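Local coordinates for protein 6-aminohexanoate-cyclic-dimer hydrolase (Arthrobacter sp., PDB 3A2Q) that hydrolyses the cyclic dimer of 6-aminohexanoate to the linear dimer, a step in nylon-6 oligomer degradation, at residues E41-V45 with A156-L162; Q126-E130 with I396-M400; R138-N142 with S180-V184; N142-S146 with T393-G397; L386-R391 with Q420-T425. The protein carries 1 engineered substitution. All blocks are in the same frame, centred on the assembly; numbering follows the deposited sequence.

Contact 1. Residues E41-V45 with A156-L162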
# COMPACT_ATOMS: atom_id res chain seq x y z
N GLU A 41 -19.37 -2.85 9.88
CA GLU A 41 -19.58 -3.83 8.82
C GLU A 41 -18.31 -4.29 8.11
O GLU A 41 -18.26 -5.40 7.59
CB GLU A 41 -20.56 -3.27 7.78
CG GLU A 41 -21.94 -2.99 8.32
CD GLU A 41 -22.96 -2.78 7.22
OE1 GLU A 41 -23.21 -3.74 6.46
OE2 GLU A 41 -23.50 -1.67 7.11
N ILE A 42 -17.28 -3.45 8.08
CA ILE A 42 -16.06 -3.82 7.38
C ILE A 42 -14.82 -4.07 8.26
O ILE A 42 -13.84 -4.64 7.78
CB ILE A 42 -15.71 -2.78 6.29
CG1 ILE A 42 -15.62 -1.38 6.89
CG2 ILE A 42 -16.76 -2.82 5.20
CD1 ILE A 42 -15.22 -0.31 5.89
N ASN A 43 -14.87 -3.66 9.52
CA ASN A 43 -13.75 -3.88 10.44
C ASN A 43 -12.44 -3.35 9.84
O ASN A 43 -11.42 -4.03 9.84
CB ASN A 43 -13.65 -5.38 10.76
CG ASN A 43 -12.61 -5.70 11.82
OD1 ASN A 43 -12.47 -4.98 12.81
ND2 ASN A 43 -11.89 -6.80 11.63
N ALA A 44 -12.50 -2.12 9.32
CA ALA A 44 -11.35 -1.46 8.70
C ALA A 44 -10.51 -0.71 9.74
O ALA A 44 -9.31 -0.93 9.85
CB ALA A 44 -11.82 -0.51 7.62
N VAL A 45 -11.16 0.19 10.47
CA VAL A 45 -10.50 0.96 11.52
C VAL A 45 -10.57 0.11 12.78
O VAL A 45 -11.66 -0.12 13.32
CB VAL A 45 -11.22 2.30 11.79
CG1 VAL A 45 -10.54 3.03 12.95
CG2 VAL A 45 -11.19 3.16 10.55
N ALA A 156 -9.66 -0.31 2.40
CA ALA A 156 -11.11 -0.40 2.62
C ALA A 156 -11.65 0.89 3.23
O ALA A 156 -12.72 1.36 2.86
CB ALA A 156 -11.43 -1.58 3.54
N ALA A 157 -10.90 1.46 4.18
CA ALA A 157 -11.32 2.69 4.84
C ALA A 157 -11.55 3.80 3.82
O ALA A 157 -12.59 4.46 3.85
CB ALA A 157 -10.28 3.11 5.86
N VAL A 158 -10.59 4.00 2.93
CA VAL A 158 -10.71 5.04 1.92
C VAL A 158 -11.83 4.73 0.93
O VAL A 158 -12.54 5.63 0.49
CB VAL A 158 -9.37 5.22 1.16
CG1 VAL A 158 -9.54 6.25 0.04
CG2 VAL A 158 -8.29 5.67 2.13
N ALA A 159 -12.00 3.45 0.60
CA ALA A 159 -13.04 3.05 -0.33
C ALA A 159 -14.43 3.32 0.25
O ALA A 159 -15.38 3.57 -0.48
CB ALA A 159 -12.89 1.58 -0.67
N ALA A 160 -14.53 3.26 1.58
CA ALA A 160 -15.80 3.48 2.27
C ALA A 160 -15.93 4.90 2.81
O ALA A 160 -16.83 5.20 3.60
CB ALA A 160 -15.95 2.49 3.41
N ALA A 161 -15.03 5.78 2.39
CA ALA A 161 -15.04 7.18 2.81
C ALA A 161 -14.88 7.42 4.31
O ALA A 161 -15.38 8.42 4.83
CB ALA A 161 -16.30 7.86 2.30
N LEU A 162 -14.18 6.54 5.01
CA LEU A 162 -13.96 6.73 6.44
C LEU A 162 -12.89 7.82 6.59
O LEU A 162 -12.68 8.37 7.67
CB LEU A 162 -13.50 5.44 7.10
CG LEU A 162 -14.34 4.19 6.82
CD1 LEU A 162 -13.90 3.06 7.75
CD2 LEU A 162 -15.81 4.48 7.02
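Ile42, Ala44 and Val45 lie against the C-terminal end of helix 152-159, which finishes in a Schellman motif within the alpha/beta fold of the amidase family. The chain here is leaving helix 24-42 and entering the edge strand 45-48, and no hydrogen bond joins it to residues 156-162: the contact is purely apolar. Ile42 carries much of it. From its CB, CG2 turns aside to pack on Leu143, while CG1 sits between the backbone N and the carbonyl carbon (chi1 55°) and leads on through an extended chi2 of 178°. That course delivers CD1 to the other segment, 3.8 Å from CB of Ala160 and 4.1 Å from CD1 of Leu162, so isoleucine and leucine meet tip to tip. Asn43, at positive phi, ends the helix, and Ala44 then faces helix 152-159. Ala44's single methyl suits the close backbone approach, with Ala44 CB 4.2 Å from CB of Ala156 and 4.3 Å from CB of Ala157; with alanines on both sides, the CA atoms of Ala44 and Ala157 come within 5.7 Å. Val45 slides past Leu162 in the opposite direction, CG2 to CD1 at 3.9 Å. Leu162 CD1 thus touches Ile42, Ala44 and Val45 alike. Leu162 is brought there by the helix ending: Ala161, at positive phi, reverses the chain, giving the bond from Ala161 N to Val158 O at 3.1 Å and, one residue on, the bond from Leu162 N to Ala157 O at 2.9 Å.

Contact 2. Residues Q126-E130 with I396-M400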
# COMPACT_ATOMS: atom_id res chain seq x y z
N GLN A 126 0.75 -11.13 5.02
CA GLN A 126 -0.21 -11.75 4.10
C GLN A 126 -0.71 -10.73 3.09
O GLN A 126 -0.55 -9.53 3.30
CB GLN A 126 -1.42 -12.31 4.86
CG GLN A 126 -1.15 -13.42 5.88
CD GLN A 126 -0.60 -14.69 5.27
OE1 GLN A 126 -0.87 -15.01 4.11
NE2 GLN A 126 0.18 -15.44 6.05
N VAL A 127 -1.31 -11.21 2.00
CA VAL A 127 -1.88 -10.31 1.00
C VAL A 127 -3.41 -10.26 1.12
O VAL A 127 -4.13 -9.97 0.16
CB VAL A 127 -1.46 -10.68 -0.45
CG1 VAL A 127 -0.05 -10.17 -0.71
CG2 VAL A 127 -1.54 -12.18 -0.67
N THR A 128 -3.88 -10.57 2.31
CA THR A 128 -5.30 -10.46 2.64
C THR A 128 -5.22 -9.91 4.06
O THR A 128 -4.16 -9.99 4.68
CB THR A 128 -6.05 -11.80 2.64
OG1 THR A 128 -7.45 -11.53 2.80
CG2 THR A 128 -5.59 -12.70 3.77
N THR A 129 -6.31 -9.34 4.56
CA THR A 129 -6.29 -8.74 5.89
C THR A 129 -7.28 -9.45 6.80
O THR A 129 -8.38 -8.97 7.04
CB THR A 129 -6.64 -7.23 5.80
OG1 THR A 129 -5.74 -6.60 4.87
CG2 THR A 129 -6.50 -6.55 7.14
N GLU A 130 -6.86 -10.61 7.30
CA GLU A 130 -7.69 -11.44 8.17
C GLU A 130 -6.86 -11.97 9.34
O GLU A 130 -6.69 -13.18 9.51
CB GLU A 130 -8.27 -12.60 7.36
CG GLU A 130 -9.15 -12.14 6.20
CD GLU A 130 -9.39 -13.22 5.16
OE1 GLU A 130 -9.74 -14.36 5.56
OE2 GLU A 130 -9.23 -12.94 3.96
N ILE A 396 -13.36 -14.03 1.65
CA ILE A 396 -12.80 -14.01 3.00
C ILE A 396 -12.55 -15.47 3.40
O ILE A 396 -13.39 -16.34 3.17
CB ILE A 396 -13.80 -13.40 4.02
CG1 ILE A 396 -13.98 -11.90 3.75
CG2 ILE A 396 -13.30 -13.64 5.44
CD1 ILE A 396 -12.71 -11.10 3.93
N GLY A 397 -11.38 -15.73 3.98
CA GLY A 397 -11.04 -17.08 4.41
C GLY A 397 -10.24 -17.89 3.41
O GLY A 397 -9.48 -18.78 3.78
N GLU A 398 -10.39 -17.56 2.13
CA GLU A 398 -9.70 -18.28 1.07
C GLU A 398 -8.17 -18.32 1.17
O GLU A 398 -7.56 -19.37 0.98
CB GLU A 398 -10.11 -17.69 -0.29
CG GLU A 398 -9.71 -18.53 -1.48
CD GLU A 398 -10.08 -17.86 -2.79
OE1 GLU A 398 -11.20 -17.32 -2.89
OE2 GLU A 398 -9.26 -17.89 -3.73
N LEU A 399 -7.55 -17.19 1.49
CA LEU A 399 -6.09 -17.15 1.56
C LEU A 399 -5.45 -17.52 2.91
O LEU A 399 -4.23 -17.68 2.99
CB LEU A 399 -5.58 -15.77 1.11
CG LEU A 399 -5.92 -15.37 -0.33
CD1 LEU A 399 -5.12 -14.13 -0.73
CD2 LEU A 399 -5.61 -16.51 -1.28
N MET A 400 -6.26 -17.67 3.95
CA MET A 400 -5.73 -18.05 5.26
C MET A 400 -5.66 -19.57 5.34
O MET A 400 -6.67 -20.26 5.30
CB MET A 400 -6.62 -17.50 6.38
CG MET A 400 -6.61 -15.98 6.49
SD MET A 400 -4.95 -15.29 6.73
CE MET A 400 -4.74 -15.48 8.51
O HOH W 1 -8.92 -14.53 1.83
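Glu130 reaches across to Gly397 and supplies the polar half of this contact between two irregular loops. Its chain runs extended beyond CG (chi2 163°), carrying the carboxylate to the backbone at Gly397, whose N gives a hydrogen bond of 2.7 Å to Glu130 OE1 on the syn side, with a bent N-H...O angle of 136°. The other oxygen, Glu130 OE2, takes a short bond of 2.5 Å on its anti side from Thr128 OG1, which is also bonded to Ser146 OG; both donors are tilted from the carboxylate plane. OE2 takes a further proton from a water at 2.7 Å. That water also accepts from Leu399 N at 3.0 Å, so it ties the second backbone NH to the same carboxylate. Gly397 suits its place because its backbone angles would jam a side chain against the preceding carbonyl.

The apolar contacts lie beside this network. Val127 CG2 meets Leu399 CD1 at 4.1 Å, and Thr128 CG2 rests 4.0 Å from the sulfur, SD, of Met400. Bent at chi2 and chi3, Met400 curls over Glu130, its CE 3.2 Å from Glu130 O. Gln126, whose NE2 is bonded to Ser412, touches a bound 6-aminohexanoic acid, so the contact borders the ligand pocket. With donors from two backbone sites, one of them through water, and from a hydroxyl, the buried carboxylate of Glu130 is well compensated and would probably remain ionised while tying the two loops together.

Contact 3. Residues R138-N142 with S180-V184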
# COMPACT_ATOMS: atom_id res chain seq x y z
N ARG A 138 -13.41 -6.64 5.83
CA ARG A 138 -14.22 -7.01 4.68
C ARG A 138 -14.32 -5.92 3.63
O ARG A 138 -14.24 -4.74 3.93
CB ARG A 138 -15.61 -7.43 5.17
CG ARG A 138 -15.56 -8.64 6.10
CD ARG A 138 -16.93 -8.96 6.70
NE ARG A 138 -16.90 -10.21 7.48
CZ ARG A 138 -16.95 -11.43 6.95
NH1 ARG A 138 -17.04 -11.59 5.64
NH2 ARG A 138 -16.91 -12.49 7.74
N ASN A 139 -14.53 -6.35 2.38
CA ASN A 139 -14.61 -5.44 1.25
C ASN A 139 -15.93 -4.68 1.15
O ASN A 139 -17.01 -5.28 1.08
CB ASN A 139 -14.37 -6.21 -0.04
CG ASN A 139 -13.89 -5.32 -1.17
OD1 ASN A 139 -14.52 -4.32 -1.48
ND2 ASN A 139 -12.78 -5.70 -1.79
N PRO A 140 -15.87 -3.34 1.14
CA PRO A 140 -17.06 -2.49 1.04
C PRO A 140 -17.87 -2.77 -0.23
O PRO A 140 -19.07 -2.52 -0.28
CB PRO A 140 -16.48 -1.07 1.04
CG PRO A 140 -15.18 -1.23 1.79
CD PRO A 140 -14.64 -2.53 1.29
N TRP A 141 -17.20 -3.29 -1.26
CA TRP A 141 -17.88 -3.60 -2.51
C TRP A 141 -18.62 -4.93 -2.43
O TRP A 141 -19.57 -5.16 -3.17
CB TRP A 141 -16.87 -3.63 -3.68
CG TRP A 141 -16.18 -2.32 -3.92
CD1 TRP A 141 -15.12 -1.82 -3.23
CD2 TRP A 141 -16.53 -1.33 -4.89
NE1 TRP A 141 -14.79 -0.57 -3.70
CE2 TRP A 141 -15.64 -0.24 -4.72
CE3 TRP A 141 -17.52 -1.25 -5.88
CZ2 TRP A 141 -15.70 0.91 -5.51
CZ3 TRP A 141 -17.58 -0.09 -6.67
CH2 TRP A 141 -16.68 0.97 -6.48
N ASN A 142 -18.16 -5.81 -1.54
CA ASN A 142 -18.75 -7.13 -1.34
C ASN A 142 -18.20 -7.67 -0.02
O ASN A 142 -17.07 -8.15 0.03
CB ASN A 142 -18.37 -8.06 -2.49
CG ASN A 142 -19.15 -9.35 -2.47
OD1 ASN A 142 -19.36 -9.94 -1.41
ND2 ASN A 142 -19.57 -9.80 -3.64
N SER A 180 -6.09 -1.86 -5.55
CA SER A 180 -6.71 -2.52 -6.70
C SER A 180 -8.01 -3.21 -6.28
O SER A 180 -9.06 -3.04 -6.90
CB SER A 180 -5.74 -3.57 -7.27
OG SER A 180 -6.34 -4.31 -8.32
N VAL A 181 -7.92 -3.99 -5.20
CA VAL A 181 -9.05 -4.74 -4.68
C VAL A 181 -10.19 -3.88 -4.13
O VAL A 181 -11.36 -4.28 -4.21
CB VAL A 181 -8.57 -5.71 -3.57
CG1 VAL A 181 -9.76 -6.36 -2.85
CG2 VAL A 181 -7.67 -6.76 -4.18
N CYS A 182 -9.86 -2.70 -3.60
CA CYS A 182 -10.86 -1.81 -3.02
C CYS A 182 -11.28 -0.62 -3.88
O CYS A 182 -12.05 0.22 -3.43
CB CYS A 182 -10.40 -1.32 -1.65
SG CYS A 182 -10.23 -2.66 -0.45
N GLY A 183 -10.76 -0.54 -5.10
CA GLY A 183 -11.15 0.55 -5.98
C GLY A 183 -10.70 1.95 -5.61
O GLY A 183 -11.47 2.91 -5.76
N VAL A 184 -9.48 2.09 -5.12
CA VAL A 184 -8.95 3.40 -4.77
C VAL A 184 -7.55 3.53 -5.38
O VAL A 184 -7.05 2.57 -5.97
CB VAL A 184 -8.86 3.62 -3.24
CG1 VAL A 184 -10.25 3.50 -2.62
CG2 VAL A 184 -7.92 2.60 -2.61
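Asn139 and Trp141 both point their N-H groups at the last turn of helix 176-182, which closes in a Schellman motif at Gly183. They come from a type I turn, residues 139-142, that also contains an Asx turn: Asn139 OD1 accepts from Trp141 N at 2.9 Å, in the carbonyl plane and on a lone pair. OD1 is thus held, which probably fixes the amide's rotation, and ND2 faces the helix. It gives a nearly straight bond (169°) of 3.1 Å to Val181 O, which lies in the amide plane of Asn139, although ND2 stands above the carbonyl plane of Val181. Asparagine suits this place because one flat group accepts from its own turn and donates to the helix end; ND2 serves Ser146 O as well. A leucine in its place would probably leave Val181 O without this donor and free the turn at Trp141 to shift. The Trp141 indole extends beside the amide, with Asn139 OD1 at its edge. Gly183, at positive phi, leaves room, since a beta-carbon would press on CZ2. The ring's NE1 bonds Cys182 O, 2.9 Å away and tilted from the indole plane, from above the carbonyl plane, at an N-H...O angle of 142°.

Contact 4. Residues N142-S146 with T393-G397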
# COMPACT_ATOMS: atom_id res chain seq x y z
N ASN A 142 -18.16 -5.81 -1.54
CA ASN A 142 -18.75 -7.13 -1.34
C ASN A 142 -18.20 -7.67 -0.02
O ASN A 142 -17.07 -8.15 0.03
CB ASN A 142 -18.37 -8.06 -2.49
CG ASN A 142 -19.15 -9.35 -2.47
OD1 ASN A 142 -19.36 -9.94 -1.41
ND2 ASN A 142 -19.57 -9.80 -3.64
N LEU A 143 -19.01 -7.61 1.03
CA LEU A 143 -18.60 -8.05 2.37
C LEU A 143 -18.08 -9.48 2.50
O LEU A 143 -17.44 -9.82 3.50
CB LEU A 143 -19.75 -7.82 3.35
CG LEU A 143 -20.18 -6.36 3.45
CD1 LEU A 143 -21.36 -6.22 4.40
CD2 LEU A 143 -19.00 -5.50 3.91
N GLY A 144 -18.34 -10.31 1.50
CA GLY A 144 -17.84 -11.68 1.57
C GLY A 144 -16.48 -11.80 0.91
O GLY A 144 -15.92 -12.89 0.85
N ARG A 145 -15.94 -10.68 0.44
CA ARG A 145 -14.65 -10.68 -0.24
C ARG A 145 -13.52 -10.02 0.55
O ARG A 145 -13.75 -9.13 1.37
CB ARG A 145 -14.74 -9.96 -1.59
CG ARG A 145 -15.72 -10.54 -2.59
CD ARG A 145 -15.31 -11.90 -3.12
NE ARG A 145 -16.22 -12.30 -4.18
CZ ARG A 145 -15.95 -12.20 -5.48
NH1 ARG A 145 -14.79 -11.72 -5.90
NH2 ARG A 145 -16.88 -12.55 -6.37
N SER A 146 -12.30 -10.45 0.26
CA SER A 146 -11.10 -9.92 0.88
C SER A 146 -10.89 -8.47 0.43
O SER A 146 -11.52 -8.01 -0.52
CB SER A 146 -9.89 -10.77 0.47
OG SER A 146 -8.66 -10.14 0.80
N THR A 393 -10.84 -11.20 -7.10
CA THR A 393 -10.67 -11.04 -5.66
C THR A 393 -11.15 -12.26 -4.87
O THR A 393 -12.26 -12.74 -5.07
CB THR A 393 -11.38 -9.77 -5.19
OG1 THR A 393 -10.76 -8.64 -5.82
CG2 THR A 393 -11.30 -9.62 -3.67
N PRO A 394 -10.29 -12.79 -3.98
CA PRO A 394 -10.63 -13.96 -3.17
C PRO A 394 -11.71 -13.70 -2.13
O PRO A 394 -11.92 -12.57 -1.69
CB PRO A 394 -9.30 -14.34 -2.52
CG PRO A 394 -8.54 -13.04 -2.49
CD PRO A 394 -8.87 -12.42 -3.82
N GLU A 395 -12.41 -14.76 -1.73
CA GLU A 395 -13.44 -14.63 -0.71
C GLU A 395 -12.74 -14.64 0.65
O GLU A 395 -11.63 -15.18 0.78
CB GLU A 395 -14.42 -15.82 -0.77
CG GLU A 395 -15.19 -15.93 -2.07
CD GLU A 395 -16.19 -17.08 -2.07
OE1 GLU A 395 -15.79 -18.22 -1.75
OE2 GLU A 395 -17.37 -16.84 -2.38
N ILE A 396 -13.36 -14.03 1.65
CA ILE A 396 -12.80 -14.01 3.00
C ILE A 396 -12.55 -15.47 3.40
O ILE A 396 -13.39 -16.34 3.17
CB ILE A 396 -13.80 -13.40 4.02
CG1 ILE A 396 -13.98 -11.90 3.75
CG2 ILE A 396 -13.30 -13.64 5.44
CD1 ILE A 396 -12.71 -11.10 3.93
N GLY A 397 -11.38 -15.73 3.98
CA GLY A 397 -11.04 -17.08 4.41
C GLY A 397 -10.24 -17.89 3.41
O GLY A 397 -9.48 -18.78 3.78
O HOH W 2 -12.94 -10.10 -8.29
O HOH W 3 -18.28 -13.93 -2.70
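Arg145 and Glu395 form a single backbone bridge, their CA atoms 4.2 Å apart, while the two segments run at 108° to each other. The bonds on either side of the pair are those of a non-hydrogen-bonded antiparallel pair: Ile396 N to Gly144 O at 2.9 Å, and Ser146 N to Pro394 O at 2.9 Å, straight at 177°. An Asx turn at Asn142, whose OD1 takes Gly144 N, shapes the approach to the bridge.

Arg145 starts off away from the partner, but a bend at chi2 (-68°) brings its guanidinium back beside the carbonyl of Thr393. There NH1 makes a weak bond of 2.9 Å to Thr393 O, while NE reaches Glu395 OE2 through a water that lies 3.0 Å from NE. The stronger partner is Asp445, in a salt bridge to NH2. Ile396 closes the other end, laying CD1 against the backbone, 3.4 Å from Arg145 O. Thr393 CG2 lies 3.5 Å from Ser146 O, and Ser146 OG turns instead to Thr128.

Arginine suits this partly exposed place, its several donors meeting the Asp445 carboxylate, Thr393 O and water; backbone bonds fix the crossing, and the nearby charges, Glu395 only through water, probably help hold the guanidinium.

Contact 5. Residues L386-R391 with Q420-T425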
# COMPACT_ATOMS: atom_id res chain seq x y z
N LEU A 386 0.29 -2.48 -16.74
CA LEU A 386 -0.06 -3.87 -16.51
C LEU A 386 -1.09 -3.94 -15.39
O LEU A 386 -1.24 -3.00 -14.62
CB LEU A 386 1.18 -4.68 -16.12
CG LEU A 386 1.82 -4.45 -14.75
CD1 LEU A 386 2.88 -5.51 -14.50
CD2 LEU A 386 2.43 -3.05 -14.67
N PRO A 387 -1.84 -5.05 -15.31
CA PRO A 387 -2.84 -5.17 -14.24
C PRO A 387 -2.14 -5.11 -12.89
O PRO A 387 -1.00 -5.52 -12.78
CB PRO A 387 -3.46 -6.56 -14.50
CG PRO A 387 -3.23 -6.78 -15.96
CD PRO A 387 -1.85 -6.23 -16.20
N THR A 388 -2.81 -4.58 -11.87
CA THR A 388 -2.18 -4.52 -10.56
C THR A 388 -2.16 -5.93 -9.98
O THR A 388 -1.13 -6.37 -9.46
CB THR A 388 -2.94 -3.57 -9.61
OG1 THR A 388 -3.02 -2.28 -10.20
CG2 THR A 388 -2.20 -3.46 -8.27
N VAL A 389 -3.29 -6.64 -10.06
CA VAL A 389 -3.36 -8.01 -9.57
C VAL A 389 -3.66 -8.94 -10.75
O VAL A 389 -4.11 -8.48 -11.80
CB VAL A 389 -4.44 -8.18 -8.46
CG1 VAL A 389 -4.10 -7.28 -7.29
CG2 VAL A 389 -5.82 -7.87 -9.01
N THR A 390 -3.42 -10.24 -10.58
CA THR A 390 -3.60 -11.17 -11.69
C THR A 390 -4.79 -12.12 -11.61
O THR A 390 -4.96 -12.97 -12.49
CB THR A 390 -2.35 -12.03 -11.88
OG1 THR A 390 -2.30 -13.04 -10.86
CG2 THR A 390 -1.09 -11.17 -11.79
N ARG A 391 -5.61 -11.97 -10.58
CA ARG A 391 -6.77 -12.83 -10.38
C ARG A 391 -7.96 -12.07 -9.83
O ARG A 391 -7.85 -10.91 -9.42
CB ARG A 391 -6.42 -13.93 -9.38
CG ARG A 391 -5.94 -13.37 -8.04
CD ARG A 391 -6.00 -14.41 -6.93
NE ARG A 391 -7.38 -14.82 -6.65
CZ ARG A 391 -7.71 -15.81 -5.83
NH1 ARG A 391 -6.76 -16.49 -5.21
NH2 ARG A 391 -8.99 -16.11 -5.64
N GLN A 420 -0.77 -15.13 -6.89
CA GLN A 420 -1.42 -14.37 -7.95
C GLN A 420 -1.83 -12.95 -7.57
O GLN A 420 -2.06 -12.11 -8.44
CB GLN A 420 -2.63 -15.12 -8.51
CG GLN A 420 -2.25 -16.32 -9.35
CD GLN A 420 -3.36 -16.74 -10.31
OE1 GLN A 420 -3.94 -17.83 -10.18
NE2 GLN A 420 -3.67 -15.88 -11.28
N MET A 421 -1.92 -12.67 -6.27
CA MET A 421 -2.28 -11.34 -5.82
C MET A 421 -1.08 -10.39 -5.94
O MET A 421 -1.23 -9.22 -6.26
CB MET A 421 -2.72 -11.36 -4.36
CG MET A 421 -3.95 -12.19 -4.06
SD MET A 421 -5.41 -11.57 -4.88
CE MET A 421 -5.79 -10.14 -3.86
N LEU A 422 0.12 -10.92 -5.71
CA LEU A 422 1.33 -10.09 -5.73
C LEU A 422 2.36 -10.31 -6.84
O LEU A 422 3.38 -9.62 -6.87
CB LEU A 422 2.03 -10.20 -4.36
CG LEU A 422 2.37 -11.60 -3.84
CD1 LEU A 422 3.49 -12.22 -4.67
CD2 LEU A 422 2.81 -11.52 -2.38
N ALA A 423 2.10 -11.23 -7.76
CA ALA A 423 3.06 -11.51 -8.83
C ALA A 423 3.42 -10.30 -9.71
O ALA A 423 4.56 -10.18 -10.16
CB ALA A 423 2.57 -12.66 -9.70
N PHE A 424 2.45 -9.42 -9.97
CA PHE A 424 2.71 -8.24 -10.80
C PHE A 424 3.10 -6.99 -10.00
O PHE A 424 3.37 -5.93 -10.59
CB PHE A 424 1.47 -7.92 -11.65
CG PHE A 424 1.33 -8.78 -12.88
CD1 PHE A 424 2.02 -9.99 -13.00
CD2 PHE A 424 0.46 -8.41 -13.90
CE1 PHE A 424 1.84 -10.81 -14.12
CE2 PHE A 424 0.28 -9.21 -15.02
CZ PHE A 424 0.97 -10.42 -15.13
N THR A 425 3.15 -7.08 -8.68
CA THR A 425 3.54 -5.92 -7.88
C THR A 425 4.92 -6.08 -7.24
O THR A 425 5.69 -5.12 -7.17
CB THR A 425 2.51 -5.63 -6.75
OG1 THR A 425 2.18 -6.85 -6.07
CG2 THR A 425 1.24 -5.00 -7.32
O HOH W 4 0.02 -8.52 -8.66
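Thr390 and Gln420 are joined by three hydrogen bonds, and the carbonyl of Gln420, in the last turn of helix 416-422, takes two of them. Thr390 OG1 donates to Gln420 O at 2.6 Å, in the carbonyl plane and on a lone pair, whereas Thr390 N comes nearly along the C=O axis at 3.2 Å. The hydroxyl is satisfied in return: Gln420 NE2 gives a proton to Thr390 OG1 at 3.2 Å. The threonine hydroxyl, set between its own backbone N and carbonyl carbon (chi1 76°), is tucked toward the helix end, which turns CG2 to the ring of Phe424, where it sits over the centre of one face in a CH-pi contact, 3.5 Å from the centroid. A valine here would probably leave Gln420 O with one donor fewer and the amide NE2 without the hydroxyl as acceptor.

A water bridges the two segments. It donates to Thr388 O at 2.6 Å and Met421 O at 2.8 Å, and accepts from Phe424 N. Pro387 O is the exception: buried at the edge of the Phe424 ring, 3.4 Å from CD2, it has no hydrogen-bond partner. Arg391 crosses Met421 at a slant, CD 3.6 Å from SD, and sends its charged end to Glu398 and Gly417 O. Thr425 OG1 bonds Ala172 O, in the ligand pocket. The loop leaving the C-terminal end of strand 383-387 of the mixed sheet thus packs on the C-terminal end of helix 416-422, within the alpha/beta fold of the amidase family.

How the contacts relate
Contacts 2, 3 and 4 form a chain of neighbours through the loop before helix 152-159: contacts 2 and 4 share Ile396 and Gly397, contacts 3 and 4 share Asn142, and their centres lie 8 and 9 Å apart. Ser146 OG meets Thr128 OG1 at 2.7 Å, linking contact 4 to contact 2. Contact 1 joins contact 3 by Ile42 O to Arg138 N at 2.8 Å, and contact 5 joins contact 2 by a salt bridge, Arg391 NH2 to Glu398 OE2. Contact 2 lies nearest the pocket, the side chain of Val127 about 4 Å from bound 6-aminohexanoic acid and about 7 Å from that of the engineered Ala174, probably the nucleophile's position.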